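PDB 7BTX: MDM10 isoform 1 from Saccharomyces cerevisiae, which forms part of the complex that tethers the endoplasmic reticulum to mitochondria and takes part in late assembly of the outer-membrane TOM translocase. Local coordinates for residues S190-I198 with G207-L215; L9-W18 with I158-M168. All blocks are in the same frame, centred on the assembly; numbering follows the deposited sequence.

Both contacts involve the wall of one beta-barrel, their centres 15 Å apart and their nearest atoms about 4 Å apart without touching. Strand 179-189 lies between them, pairing with 165-174 on one edge and 194-199 on the other. Interaction 2 is the more buried: helix 5-16 and Trp18 sit against the inward-facing side chains of a hairpin, mainly through apolar and aromatic contacts. Interaction 1 is partly buried and runs within the wall, joining two strands edge to edge by main-chain hydrogen bonds. A salt bridge lies on its inner side, and a Trp-Tyr pair on the other face is partly exposed.

Interaction 1: S190-I198 with G207-L215; sequences SHRNLQEWI and GYRVLHNFL
A chi1 of -175° turns the Glu196 chain away from its own amide nitrogen, and it stays extended to the carboxylate, beside Arg209, whose CG is anti to the carbonyl carbon and whose chain is straight as far as NE. The two side chains therefore point the same way and meet at their ends in a salt bridge, Glu196 OE1 to Arg209 NH2 at 2.7 Å. OE1 is the near oxygen, since Glu196 OE2 is 3.5 Å from Arg209 NH2, and the 79° between carboxylate and guanidinium planes argues against a flat, two-pronged pairing. Ile198 CD1 covers part of one guanidinium face, 3.6 Å from Arg209 NE.

Beneath this pair the backbones form an antiparallel hydrogen-bonded bridge: Glu196 N to Arg209 O measures 3.0 Å, and Arg209 N to Glu196 O measures 2.9 Å. The short strand axes run at 173°. Regular pairing centres on this bridge; the bonds on both sides of it, at Arg192-Asn213 and Ile198-Gly207, are weak.

The alternate residues form the other face. Trp197 and Tyr208 lie side by side, with Tyr208 CE1 over one face of the indole and 3.5 Å from Trp197 CE2; the rings are inclined to each other. Beyond them the phenol oxygen Tyr208 OH rests 3.5 Å from Gln195 CG, whose methylene also packs alongside Val210.

This is strand-to-strand pairing in a beta-barrel wall, and it joins what would otherwise be two separate runs of strands. Strand 179-189 continues the wall beyond 194-199, with Glu196 touching Tyr185 and Gln187, while strand 230-240 continues it beyond 209-211. On the side of the salt bridge, the loop carrying Asn22 and Tyr24 lies against Leu194, Leu211 and Arg209.

Interaction 2: L9-W18 with I158-M168; sequences LRAFYQSTHW and IKRLSPQTQFM
Gln166 reaches from the hairpin between Trp18 and Tyr13. Its CB sits over the six-membered ring of Trp18, 4.0 Å from the ring centroid and 20° off the normal, a CH-pi contact. The extended chain then carries CD to 3.9 Å from Tyr13 CE1. At the tip, OE1 comes 3.2 Å from Tyr13 CE1, while NE2 lies 3.9 Å from Trp18 CD2, and the amide plane is 21° from the indole plane, so the two groups stack. Trp18 CD1 in turn lies over the centre of the Tyr13 ring.

Arg160 brings one guanidinium face against Trp18 CE3, and its NH1 donates to Pro163 O at 2.8 Å, tying the group to the hairpin turn. Towards Leu9, nearer the start of the helix, the contact becomes apolar: Leu9 CD1 touches Met168 SD at 3.6 Å, and Phe12 CE2 meets Ile158 CG2 at 3.6 Å.

Helix 5-16 lies inside the barrel, as in VDAC and Tom40; the axes of 9-16 and strand 158-162 pass 11.1 Å apart at 23°. Leu141 of strand 140-147 extends the apolar patch under Phe12 and Ile158; strand 179-189 flanks the other edge, where Gln187 hydrogen-bonds Tyr13 OH and touches Trp18.

Interaction 1: S190-I198 with G207-L215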
loop_
_atom_site.group_PDB
_atom_site.type_symbol
_atom_site.label_atom_id
_atom_site.label_comp_id
_atom_site.label_asym_id
_atom_site.label_seq_id
_atom_site.Cartn_x
_atom_site.Cartn_y
_atom_site.Cartn_z
ATOM N N SER D 190 -45.849 4.115 22.964
ATOM C CA SER D 190 -46.949 4.009 23.909
ATOM C C SER D 190 -46.552 2.934 24.908
ATOM O O SER D 190 -45.376 2.566 24.979
ATOM C CB SER D 190 -48.260 3.671 23.205
ATOM O OG SER D 190 -49.219 3.201 24.132
ATOM N N HIS D 191 -47.491 2.430 25.698
ATOM C CA HIS D 191 -47.172 1.268 26.513
ATOM C C HIS D 191 -47.773 -0.018 25.965
ATOM O O HIS D 191 -47.633 -1.071 26.599
ATOM C CB HIS D 191 -47.608 1.501 27.962
ATOM C CG HIS D 191 -46.894 2.643 28.620
ATOM N ND1 HIS D 191 -47.506 3.846 28.900
ATOM C CD2 HIS D 191 -45.611 2.769 29.033
ATOM C CE1 HIS D 191 -46.632 4.661 29.465
ATOM N NE2 HIS D 191 -45.475 4.032 29.557
ATOM N N ARG D 192 -48.429 0.042 24.801
ATOM C CA ARG D 192 -48.853 -1.144 24.062
ATOM C C ARG D 192 -48.410 -1.095 22.602
ATOM O O ARG D 192 -48.769 -1.984 21.828
ATOM C CB ARG D 192 -50.372 -1.321 24.128
ATOM C CG ARG D 192 -50.987 -1.305 25.521
ATOM C CD ARG D 192 -50.850 -2.641 26.229
ATOM N NE ARG D 192 -49.699 -2.664 27.125
ATOM C CZ ARG D 192 -49.448 -3.636 27.995
ATOM N NH1 ARG D 192 -48.374 -3.572 28.769
ATOM N NH2 ARG D 192 -50.274 -4.667 28.099
ATOM N N ASN D 193 -47.627 -0.091 22.213
ATOM C CA ASN D 193 -47.207 0.103 20.831
ATOM C C ASN D 193 -45.901 0.879 20.810
ATOM O O ASN D 193 -45.599 1.631 21.736
ATOM C CB ASN D 193 -48.241 0.878 20.007
ATOM C CG ASN D 193 -49.409 0.033 19.577
ATOM O OD1 ASN D 193 -49.236 -1.081 19.093
ATOM N ND2 ASN D 193 -50.612 0.553 19.759
ATOM N N LEU D 194 -45.111 0.659 19.762
ATOM C CA LEU D 194 -43.969 1.510 19.456
ATOM C C LEU D 194 -43.920 1.695 17.938
ATOM O O LEU D 194 -43.013 1.220 17.266
ATOM C CB LEU D 194 -42.661 0.970 20.034
ATOM C CG LEU D 194 -41.547 2.005 20.299
ATOM C CD1 LEU D 194 -40.707 1.582 21.492
ATOM C CD2 LEU D 194 -40.626 2.290 19.124
ATOM N N GLN D 195 -44.994 2.246 17.372
ATOM C CA GLN D 195 -45.030 2.573 15.950
ATOM C C GLN D 195 -43.891 3.504 15.558
ATOM O O GLN D 195 -43.411 4.298 16.365
ATOM C CB GLN D 195 -46.359 3.232 15.589
ATOM C CG GLN D 195 -47.578 2.492 16.061
ATOM C CD GLN D 195 -48.815 3.347 16.005
ATOM O OE1 GLN D 195 -48.733 4.564 15.876
ATOM N NE2 GLN D 195 -49.975 2.716 16.098
ATOM N N GLU D 196 -43.464 3.406 14.304
ATOM C CA GLU D 196 -42.289 4.127 13.844
ATOM C C GLU D 196 -42.401 4.360 12.351
ATOM O O GLU D 196 -42.769 3.450 11.615
ATOM C CB GLU D 196 -41.017 3.344 14.153
ATOM C CG GLU D 196 -39.748 4.068 13.810
ATOM C CD GLU D 196 -38.530 3.380 14.364
ATOM O OE1 GLU D 196 -38.671 2.258 14.891
ATOM O OE2 GLU D 196 -37.431 3.960 14.275
ATOM N N TRP D 197 -42.071 5.575 11.905
ATOM C CA TRP D 197 -42.178 5.965 10.495
ATOM C C TRP D 197 -40.790 6.331 9.992
ATOM O O TRP D 197 -40.259 7.392 10.310
ATOM C CB TRP D 197 -43.145 7.110 10.321
ATOM C CG TRP D 197 -44.554 6.720 10.504
ATOM C CD1 TRP D 197 -45.433 6.350 9.536
ATOM C CD2 TRP D 197 -45.263 6.654 11.740
ATOM N NE1 TRP D 197 -46.649 6.058 10.093
ATOM C CE2 TRP D 197 -46.570 6.238 11.447
ATOM C CE3 TRP D 197 -44.918 6.906 13.069
ATOM C CZ2 TRP D 197 -47.531 6.069 12.431
ATOM C CZ3 TRP D 197 -45.872 6.737 14.042
ATOM C CH2 TRP D 197 -47.161 6.323 13.721
ATOM N N ILE D 198 -40.206 5.455 9.195
ATOM C CA ILE D 198 -38.848 5.653 8.712
ATOM C C ILE D 198 -38.896 6.136 7.272
ATOM O O ILE D 198 -39.546 5.523 6.421
ATOM C CB ILE D 198 -38.037 4.355 8.831
ATOM C CG1 ILE D 198 -38.048 3.851 10.268
ATOM C CG2 ILE D 198 -36.619 4.569 8.364
ATOM C CD1 ILE D 198 -38.895 2.637 10.490
ATOM N N GLY D 207 -40.974 3.808 5.092
ATOM C CA GLY D 207 -41.199 2.579 5.821
ATOM C C GLY D 207 -42.066 2.796 7.036
ATOM O O GLY D 207 -42.489 3.912 7.337
ATOM N N TYR D 208 -42.319 1.699 7.738
ATOM C CA TYR D 208 -43.205 1.706 8.888
ATOM C C TYR D 208 -42.897 0.478 9.726
ATOM O O TYR D 208 -42.625 -0.586 9.180
ATOM C CB TYR D 208 -44.676 1.712 8.457
ATOM C CG TYR D 208 -45.659 1.677 9.598
ATOM C CD1 TYR D 208 -45.792 2.752 10.452
ATOM C CD2 TYR D 208 -46.460 0.568 9.816
ATOM C CE1 TYR D 208 -46.686 2.726 11.496
ATOM C CE2 TYR D 208 -47.358 0.534 10.860
ATOM C CZ TYR D 208 -47.464 1.619 11.694
ATOM O OH TYR D 208 -48.353 1.604 12.735
ATOM N N ARG D 209 -42.916 0.638 11.043
ATOM C CA ARG D 209 -42.763 -0.479 11.959
ATOM C C ARG D 209 -43.828 -0.355 13.026
ATOM O O ARG D 209 -44.318 0.741 13.294
ATOM C CB ARG D 209 -41.396 -0.516 12.646
ATOM C CG ARG D 209 -40.200 -0.760 11.766
ATOM C CD ARG D 209 -38.971 -0.859 12.647
ATOM N NE ARG D 209 -37.744 -0.485 11.958
ATOM C CZ ARG D 209 -36.749 0.182 12.531
ATOM N NH1 ARG D 209 -35.664 0.486 11.838
ATOM N NH2 ARG D 209 -36.848 0.552 13.797
ATOM N N VAL D 210 -44.172 -1.478 13.642
ATOM C CA VAL D 210 -45.107 -1.493 14.759
ATOM C C VAL D 210 -44.803 -2.740 15.570
ATOM O O VAL D 210 -44.357 -3.749 15.023
ATOM C CB VAL D 210 -46.574 -1.430 14.274
ATOM C CG1 VAL D 210 -46.948 -2.634 13.430
ATOM C CG2 VAL D 210 -47.548 -1.240 15.433
ATOM N N LEU D 211 -44.952 -2.660 16.885
ATOM C CA LEU D 211 -44.764 -3.803 17.763
ATOM C C LEU D 211 -45.823 -3.735 18.847
ATOM O O LEU D 211 -45.655 -3.025 19.841
ATOM C CB LEU D 211 -43.353 -3.814 18.347
ATOM C CG LEU D 211 -42.865 -5.038 19.124
ATOM C CD1 LEU D 211 -41.417 -5.276 18.813
ATOM C CD2 LEU D 211 -43.009 -4.845 20.618
ATOM N N HIS D 212 -46.914 -4.464 18.651
ATOM C CA HIS D 212 -48.062 -4.404 19.548
ATOM C C HIS D 212 -47.863 -5.430 20.652
ATOM O O HIS D 212 -48.056 -6.627 20.457
ATOM C CB HIS D 212 -49.358 -4.642 18.789
ATOM C CG HIS D 212 -50.582 -4.292 19.573
ATOM N ND1 HIS D 212 -51.394 -3.230 19.244
ATOM C CD2 HIS D 212 -51.133 -4.861 20.669
ATOM C CE1 HIS D 212 -52.392 -3.160 20.106
ATOM N NE2 HIS D 212 -52.257 -4.139 20.981
ATOM N N ASN D 213 -47.485 -4.949 21.826
ATOM C CA ASN D 213 -47.364 -5.815 22.984
ATOM C C ASN D 213 -48.744 -6.184 23.519
ATOM O O ASN D 213 -49.647 -5.349 23.604
ATOM C CB ASN D 213 -46.542 -5.117 24.065
ATOM C CG ASN D 213 -46.102 -6.054 25.161
ATOM O OD1 ASN D 213 -46.235 -7.268 25.045
ATOM N ND2 ASN D 213 -45.566 -5.494 26.237
ATOM N N PHE D 214 -48.907 -7.455 23.868
ATOM C CA PHE D 214 -50.098 -7.966 24.536
ATOM C C PHE D 214 -49.737 -8.358 25.966
ATOM O O PHE D 214 -48.606 -8.155 26.415
ATOM C CB PHE D 214 -50.689 -9.169 23.793
ATOM C CG PHE D 214 -51.119 -8.878 22.385
ATOM C CD1 PHE D 214 -52.303 -8.214 22.132
ATOM C CD2 PHE D 214 -50.355 -9.304 21.313
ATOM C CE1 PHE D 214 -52.707 -7.960 20.831
ATOM C CE2 PHE D 214 -50.752 -9.054 20.013
ATOM C CZ PHE D 214 -51.927 -8.381 19.772
ATOM N N LEU D 215 -50.717 -8.931 26.666
ATOM C CA LEU D 215 -50.588 -9.449 28.039
ATOM C C LEU D 215 -50.009 -8.463 29.056
ATOM O O LEU D 215 -49.092 -8.801 29.806
ATOM C CB LEU D 215 -49.748 -10.731 28.047
ATOM C CG LEU D 215 -50.408 -11.966 27.437
ATOM C CD1 LEU D 215 -49.436 -13.132 27.386
ATOM C CD2 LEU D 215 -51.643 -12.340 28.237
#

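Interaction 2: L9-W18 with I158-M168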
loop_
_atom_site.group_PDB
_atom_site.type_symbol
_atom_site.label_atom_id
_atom_site.label_comp_id
_atom_site.label_asym_id
_atom_site.label_seq_id
_atom_site.Cartn_x
_atom_site.Cartn_y
_atom_site.Cartn_z
ATOM N N LEU D 9 -26.598 5.824 20.725
ATOM C CA LEU D 9 -28.051 5.840 20.615
ATOM C C LEU D 9 -28.702 5.065 21.752
ATOM O O LEU D 9 -29.703 5.506 22.324
ATOM C CB LEU D 9 -28.454 5.263 19.264
ATOM C CG LEU D 9 -29.912 4.912 19.044
ATOM C CD1 LEU D 9 -30.653 6.188 18.892
ATOM C CD2 LEU D 9 -30.073 4.061 17.810
ATOM N N ARG D 10 -28.140 3.912 22.104
ATOM C CA ARG D 10 -28.709 3.128 23.190
ATOM C C ARG D 10 -28.405 3.742 24.548
ATOM O O ARG D 10 -29.109 3.460 25.521
ATOM C CB ARG D 10 -28.198 1.691 23.126
ATOM N N ALA D 11 -27.371 4.576 24.640
ATOM C CA ALA D 11 -27.086 5.253 25.900
ATOM C C ALA D 11 -28.039 6.415 26.121
ATOM O O ALA D 11 -28.317 6.788 27.266
ATOM C CB ALA D 11 -25.641 5.741 25.925
ATOM N N PHE D 12 -28.539 7.008 25.037
ATOM C CA PHE D 12 -29.526 8.072 25.159
ATOM C C PHE D 12 -30.903 7.505 25.457
ATOM O O PHE D 12 -31.728 8.161 26.101
ATOM C CB PHE D 12 -29.558 8.893 23.878
ATOM C CG PHE D 12 -30.398 10.125 23.970
ATOM C CD1 PHE D 12 -30.012 11.180 24.774
ATOM C CD2 PHE D 12 -31.568 10.234 23.247
ATOM C CE1 PHE D 12 -30.778 12.311 24.856
ATOM C CE2 PHE D 12 -32.337 11.365 23.328
ATOM C CZ PHE D 12 -31.942 12.401 24.132
ATOM N N TYR D 13 -31.169 6.288 24.987
ATOM C CA TYR D 13 -32.442 5.637 25.248
ATOM C C TYR D 13 -32.573 5.200 26.695
ATOM O O TYR D 13 -33.667 5.287 27.257
ATOM C CB TYR D 13 -32.604 4.425 24.337
ATOM C CG TYR D 13 -33.001 4.744 22.917
ATOM C CD1 TYR D 13 -33.228 6.049 22.508
ATOM C CD2 TYR D 13 -33.144 3.734 21.986
ATOM C CE1 TYR D 13 -33.589 6.332 21.216
ATOM C CE2 TYR D 13 -33.508 4.006 20.693
ATOM C CZ TYR D 13 -33.732 5.304 20.314
ATOM O OH TYR D 13 -34.088 5.578 19.018
ATOM N N GLN D 14 -31.492 4.732 27.308
ATOM C CA GLN D 14 -31.506 4.331 28.704
ATOM C C GLN D 14 -31.415 5.512 29.654
ATOM O O GLN D 14 -31.676 5.348 30.848
ATOM C CB GLN D 14 -30.355 3.364 28.990
ATOM C CG GLN D 14 -30.428 2.054 28.232
ATOM C CD GLN D 14 -29.057 1.483 27.945
ATOM O OE1 GLN D 14 -28.072 1.866 28.574
ATOM N NE2 GLN D 14 -28.984 0.569 26.987
ATOM N N SER D 15 -31.047 6.688 29.156
ATOM C CA SER D 15 -30.942 7.878 29.986
ATOM C C SER D 15 -32.214 8.706 30.004
ATOM O O SER D 15 -32.503 9.351 31.015
ATOM C CB SER D 15 -29.783 8.756 29.506
ATOM O OG SER D 15 -29.686 9.930 30.287
ATOM N N THR D 16 -32.977 8.706 28.914
ATOM C CA THR D 16 -34.238 9.426 28.841
ATOM C C THR D 16 -35.442 8.507 28.971
ATOM O O THR D 16 -36.577 8.982 28.867
ATOM C CB THR D 16 -34.321 10.213 27.537
ATOM O OG1 THR D 16 -34.388 9.310 26.431
ATOM C CG2 THR D 16 -33.100 11.072 27.384
ATOM N N HIS D 17 -35.205 7.209 29.198
ATOM C CA HIS D 17 -36.227 6.172 29.370
ATOM C C HIS D 17 -37.158 6.087 28.158
ATOM O O HIS D 17 -38.361 6.323 28.244
ATOM C CB HIS D 17 -37.017 6.378 30.667
ATOM C CG HIS D 17 -36.153 6.494 31.884
ATOM N ND1 HIS D 17 -35.232 5.532 32.235
ATOM C CD2 HIS D 17 -36.067 7.461 32.826
ATOM C CE1 HIS D 17 -34.615 5.901 33.343
ATOM N NE2 HIS D 17 -35.103 7.068 33.722
ATOM N N TRP D 18 -36.571 5.739 27.016
ATOM C CA TRP D 18 -37.352 5.561 25.801
ATOM C C TRP D 18 -37.909 4.151 25.672
ATOM O O TRP D 18 -38.914 3.958 24.974
ATOM C CB TRP D 18 -36.503 5.907 24.575
ATOM C CG TRP D 18 -37.212 5.758 23.263
ATOM C CD1 TRP D 18 -36.886 4.906 22.255
ATOM C CD2 TRP D 18 -38.371 6.472 22.821
ATOM N NE1 TRP D 18 -37.762 5.043 21.212
ATOM C CE2 TRP D 18 -38.683 6.002 21.535
ATOM C CE3 TRP D 18 -39.171 7.468 23.385
ATOM C CZ2 TRP D 18 -39.756 6.490 20.808
ATOM C CZ3 TRP D 18 -40.231 7.944 22.667
ATOM C CH2 TRP D 18 -40.512 7.465 21.388
ATOM N N ILE D 158 -30.923 13.397 17.664
ATOM C CA ILE D 158 -32.096 12.822 18.305
ATOM C C ILE D 158 -32.815 13.966 18.995
ATOM O O ILE D 158 -32.182 14.780 19.673
ATOM C CB ILE D 158 -31.735 11.723 19.309
ATOM C CG1 ILE D 158 -30.794 10.705 18.689
ATOM C CG2 ILE D 158 -32.971 11.016 19.785
ATOM C CD1 ILE D 158 -30.207 9.780 19.702
ATOM N N LYS D 159 -34.126 14.048 18.813
ATOM C CA LYS D 159 -34.960 15.038 19.476
ATOM C C LYS D 159 -36.136 14.311 20.102
ATOM O O LYS D 159 -36.933 13.703 19.385
ATOM C CB LYS D 159 -35.470 16.087 18.488
ATOM C CG LYS D 159 -34.418 16.788 17.655
ATOM C CD LYS D 159 -33.598 17.727 18.496
ATOM C CE LYS D 159 -34.407 18.932 18.909
ATOM N NZ LYS D 159 -33.609 19.817 19.794
ATOM N N ARG D 160 -36.260 14.368 21.426
ATOM C CA ARG D 160 -37.455 13.815 22.062
ATOM C C ARG D 160 -38.487 14.930 22.197
ATOM O O ARG D 160 -38.453 15.757 23.109
ATOM C CB ARG D 160 -37.139 13.172 23.401
ATOM C CG ARG D 160 -38.342 12.413 23.920
ATOM C CD ARG D 160 -38.013 11.477 25.042
ATOM N NE ARG D 160 -39.208 10.789 25.511
ATOM C CZ ARG D 160 -39.234 9.980 26.561
ATOM N NH1 ARG D 160 -40.364 9.395 26.927
ATOM N NH2 ARG D 160 -38.130 9.761 27.255
ATOM N N LEU D 161 -39.436 14.930 21.265
ATOM C CA LEU D 161 -40.349 16.044 21.056
ATOM C C LEU D 161 -41.506 16.081 22.047
ATOM O O LEU D 161 -42.191 17.102 22.159
ATOM C CB LEU D 161 -40.900 15.981 19.637
ATOM C CG LEU D 161 -39.839 15.957 18.547
ATOM C CD1 LEU D 161 -40.481 15.745 17.201
ATOM C CD2 LEU D 161 -39.068 17.252 18.567
ATOM N N SER D 162 -41.723 14.988 22.768
ATOM C CA SER D 162 -42.906 14.754 23.589
ATOM C C SER D 162 -42.592 13.522 24.430
ATOM O O SER D 162 -41.668 12.781 24.073
ATOM C CB SER D 162 -44.130 14.564 22.681
ATOM O OG SER D 162 -45.341 14.335 23.370
ATOM N N PRO D 163 -43.281 13.255 25.541
ATOM C CA PRO D 163 -42.993 12.032 26.313
ATOM C C PRO D 163 -43.362 10.719 25.628
ATOM O O PRO D 163 -43.039 9.661 26.178
ATOM C CB PRO D 163 -43.849 12.232 27.570
ATOM C CG PRO D 163 -44.884 13.203 27.181
ATOM C CD PRO D 163 -44.159 14.151 26.310
ATOM N N GLN D 164 -44.016 10.755 24.470
ATOM C CA GLN D 164 -44.343 9.548 23.730
ATOM C C GLN D 164 -44.083 9.758 22.247
ATOM O O GLN D 164 -44.843 9.269 21.409
ATOM C CB GLN D 164 -45.801 9.163 23.968
ATOM C CG GLN D 164 -46.059 8.496 25.307
ATOM C CD GLN D 164 -47.527 8.266 25.562
ATOM O OE1 GLN D 164 -48.365 8.525 24.701
ATOM N NE2 GLN D 164 -47.850 7.776 26.751
ATOM N N THR D 165 -43.028 10.495 21.914
ATOM C CA THR D 165 -42.703 10.874 20.543
ATOM C C THR D 165 -41.224 11.226 20.484
ATOM O O THR D 165 -40.703 11.883 21.386
ATOM C CB THR D 165 -43.578 12.054 20.083
ATOM O OG1 THR D 165 -44.947 11.644 19.995
ATOM C CG2 THR D 165 -43.151 12.623 18.762
ATOM N N GLN D 166 -40.550 10.767 19.433
ATOM C CA GLN D 166 -39.143 11.079 19.244
ATOM C C GLN D 166 -38.871 11.254 17.762
ATOM O O GLN D 166 -39.531 10.643 16.924
ATOM C CB GLN D 166 -38.257 9.979 19.816
ATOM C CG GLN D 166 -36.940 10.463 20.329
ATOM C CD GLN D 166 -36.075 9.337 20.796
ATOM O OE1 GLN D 166 -35.654 8.503 20.003
ATOM N NE2 GLN D 166 -35.802 9.295 22.090
ATOM N N PHE D 167 -37.896 12.096 17.448
ATOM C CA PHE D 167 -37.453 12.308 16.080
ATOM C C PHE D 167 -35.972 11.988 16.003
ATOM O O PHE D 167 -35.239 12.197 16.969
ATOM C CB PHE D 167 -37.712 13.743 15.622
ATOM C CG PHE D 167 -37.242 14.029 14.228
ATOM C CD1 PHE D 167 -37.896 13.485 13.137
ATOM C CD2 PHE D 167 -36.136 14.832 14.007
ATOM C CE1 PHE D 167 -37.461 13.740 11.854
ATOM C CE2 PHE D 167 -35.696 15.092 12.726
ATOM C CZ PHE D 167 -36.361 14.544 11.650
ATOM N N MET D 168 -35.531 11.474 14.859
ATOM C CA MET D 168 -34.144 11.077 14.702
ATOM C C MET D 168 -33.687 11.327 13.280
ATOM O O MET D 168 -34.416 11.044 12.334
ATOM C CB MET D 168 -33.951 9.604 15.029
ATOM C CG MET D 168 -33.669 9.302 16.471
ATOM S SD MET D 168 -33.085 7.618 16.622
ATOM C CE MET D 168 -31.901 7.571 15.288
#